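Local coordinates for protein complement factor MASP-3 (Homo sapiens, PDB 3DEM) that is a complement serine protease of innate immunity that interacts, through its CUB1-EGF-CUB2 region, with mannan-binding lectin and ficolins, at residues Y137-N140 with Y145-S148. Residues are numbered along the deposited sequence; the frame is centred on the assembly and turned at random.
Sequences YCHN and YYCS. With CA (calcium ion), chain D.
H139 faces Y146 across the hairpin, and its side chain also reaches S148, two residues along the same partner strand. Its CB sits over one face of the Y146 ring, 3.8 Å from the ring centroid, a CH-pi contact displaced toward the rim. The imidazole continues past that rim, so the two rings, tilted by only 20°, are slid apart and barely overlap; CD2 of H139 approaches CE1 of Y146 to 3.5 Å. With CG anti to the carbonyl carbon (chi1 -53°), the H139 ring reaches diagonally across to S148, where NE2 donates a nearly straight, in-plane hydrogen bond of 2.7 Å to OG. That hydroxyl also meets the edge of the Y137 ring. ND1 of H139 is hydrogen-bonded to OH of Y42 of the second subunit, whose H115 stacks on the imidazole, so H139 is gripped at both nitrogens and buried at the dimer interface. On the other face of the hairpin, C138 SG approaches CD1 of Y145 obliquely, at 3.8 Å. Backbone bonds pair Y137 with S148 and H139 with Y146. Disulfides C138-C124 and C147-C134 tie down both strands, and N140 is a calcium ligand: this is the central antiparallel hairpin of a calcium-binding EGF domain.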
ATOM      1  N   TYR A 137      17.021  12.224  -1.673  1.00 40.48           N
ATOM      2  CA  TYR A 137      15.861  11.417  -2.048  1.00 40.48           C
ATOM      3  C   TYR A 137      15.443  10.433  -0.959  1.00 40.58           C
ATOM      4  O   TYR A 137      16.284   9.787  -0.331  1.00 40.67           O
ATOM      5  CB  TYR A 137      16.142  10.635  -3.331  1.00 40.44           C
ATOM      6  CG  TYR A 137      16.551  11.478  -4.514  1.00 40.41           C
ATOM      7  CD1 TYR A 137      15.699  12.447  -5.028  1.00 40.87           C
ATOM      8  CD2 TYR A 137      17.780  11.287  -5.137  1.00 40.51           C
ATOM      9  CE1 TYR A 137      16.069  13.219  -6.130  1.00 40.81           C
ATOM     10  CE2 TYR A 137      18.160  12.047  -6.226  1.00 40.53           C
ATOM     11  CZ  TYR A 137      17.301  13.011  -6.719  1.00 40.62           C
ATOM     12  OH  TYR A 137      17.673  13.762  -7.809  1.00 40.77           O
ATOM     13  N   CYS A 138      14.134  10.317  -0.752  1.00 40.61           N
ATOM     14  CA  CYS A 138      13.570   9.290   0.113  1.00 40.58           C
ATOM     15  C   CYS A 138      12.796   8.290  -0.745  1.00 40.48           C
ATOM     16  O   CYS A 138      12.054   8.684  -1.636  1.00 40.20           O
ATOM     17  CB  CYS A 138      12.639   9.916   1.157  1.00 40.61           C
ATOM     18  SG  CYS A 138      11.979   8.756   2.397  1.00 40.83           S
ATOM     19  N   HIS A 139      12.981   6.999  -0.481  1.00 40.53           N
ATOM     20  CA  HIS A 139      12.288   5.950  -1.228  1.00 40.41           C
ATOM     21  C   HIS A 139      11.495   5.078  -0.262  1.00 40.58           C
ATOM     22  O   HIS A 139      12.055   4.463   0.648  1.00 40.49           O
ATOM     23  CB  HIS A 139      13.277   5.083  -2.011  1.00 40.38           C
ATOM     24  CG  HIS A 139      14.205   5.861  -2.894  1.00 40.49           C
ATOM     25  ND1 HIS A 139      13.917   6.141  -4.213  1.00 40.12           N
ATOM     26  CD2 HIS A 139      15.417   6.415  -2.648  1.00 40.18           C
ATOM     27  CE1 HIS A 139      14.909   6.836  -4.740  1.00 40.32           C
ATOM     28  NE2 HIS A 139      15.831   7.017  -3.811  1.00 40.28           N
ATOM     29  N   ASN A 140      10.183   5.034  -0.457  1.00 40.64           N
ATOM     30  CA  ASN A 140       9.324   4.224   0.389  1.00 40.57           C
ATOM     31  C   ASN A 140       9.164   2.822  -0.166  1.00 40.57           C
ATOM     32  O   ASN A 140       9.083   2.630  -1.383  1.00 40.63           O
ATOM     33  CB  ASN A 140       7.945   4.871   0.533  1.00 40.49           C
ATOM     34  CG  ASN A 140       7.069   4.157   1.550  1.00 40.53           C
ATOM     35  OD1 ASN A 140       7.513   3.826   2.647  1.00 40.49           O
ATOM     36  ND2 ASN A 140       5.818   3.925   1.191  1.00 40.29           N
ATOM     37  N   TYR A 145      11.887   2.013   4.528  1.00 40.59           N
ATOM     38  CA  TYR A 145      12.253   3.054   3.569  1.00 40.45           C
ATOM     39  C   TYR A 145      13.774   3.158   3.525  1.00 40.36           C
ATOM     40  O   TYR A 145      14.460   2.570   4.355  1.00 40.40           O
ATOM     41  CB  TYR A 145      11.635   4.402   3.962  1.00 40.46           C
ATOM     42  CG  TYR A 145      12.345   5.096   5.104  1.00 40.43           C
ATOM     43  CD1 TYR A 145      13.242   6.128   4.865  1.00 40.42           C
ATOM     44  CD2 TYR A 145      12.127   4.710   6.421  1.00 40.57           C
ATOM     45  CE1 TYR A 145      13.903   6.762   5.905  1.00 40.59           C
ATOM     46  CE2 TYR A 145      12.779   5.339   7.471  1.00 40.52           C
ATOM     47  CZ  TYR A 145      13.667   6.362   7.206  1.00 40.68           C
ATOM     48  OH  TYR A 145      14.314   6.984   8.246  1.00 40.53           O
ATOM     49  N   TYR A 146      14.298   3.891   2.549  1.00 40.38           N
ATOM     50  CA  TYR A 146      15.728   4.189   2.496  1.00 40.39           C
ATOM     51  C   TYR A 146      15.977   5.505   1.770  1.00 40.47           C
ATOM     52  O   TYR A 146      15.090   6.020   1.088  1.00 40.62           O
ATOM     53  CB  TYR A 146      16.523   3.048   1.847  1.00 40.31           C
ATOM     54  CG  TYR A 146      16.221   2.817   0.382  1.00 40.26           C
ATOM     55  CD1 TYR A 146      16.950   3.467  -0.611  1.00 40.30           C
ATOM     56  CD2 TYR A 146      15.218   1.937  -0.009  1.00 40.60           C
ATOM     57  CE1 TYR A 146      16.682   3.256  -1.953  1.00 40.23           C
ATOM     58  CE2 TYR A 146      14.934   1.719  -1.348  1.00 40.36           C
ATOM     59  CZ  TYR A 146      15.671   2.379  -2.317  1.00 40.57           C
ATOM     60  OH  TYR A 146      15.392   2.153  -3.648  1.00 40.07           O
ATOM     61  N   CYS A 147      17.183   6.042   1.928  1.00 40.47           N
ATOM     62  CA  CYS A 147      17.581   7.283   1.278  1.00 40.44           C
ATOM     63  C   CYS A 147      18.555   7.003   0.138  1.00 40.42           C
ATOM     64  O   CYS A 147      19.251   5.987   0.136  1.00 40.49           O
ATOM     65  CB  CYS A 147      18.248   8.229   2.282  1.00 40.44           C
ATOM     66  SG  CYS A 147      17.341   8.538   3.824  1.00 40.20           S
ATOM     67  N   SER A 148      18.598   7.909  -0.831  1.00 40.29           N
ATOM     68  CA  SER A 148      19.622   7.878  -1.870  1.00 40.43           C
ATOM     69  C   SER A 148      20.012   9.315  -2.218  1.00 40.51           C
ATOM     70  O   SER A 148      19.411  10.267  -1.714  1.00 40.48           O
ATOM     71  CB  SER A 148      19.143   7.113  -3.110  1.00 40.37           C
ATOM     72  OG  SER A 148      18.354   7.936  -3.952  1.00 40.11           O
TER
HETATM   73 CA    CA D3001       7.213   2.260   4.222  1.00 38.45          CA
HETATM   74  O   HOH W   1       7.326   1.211   6.363  1.00 39.87           O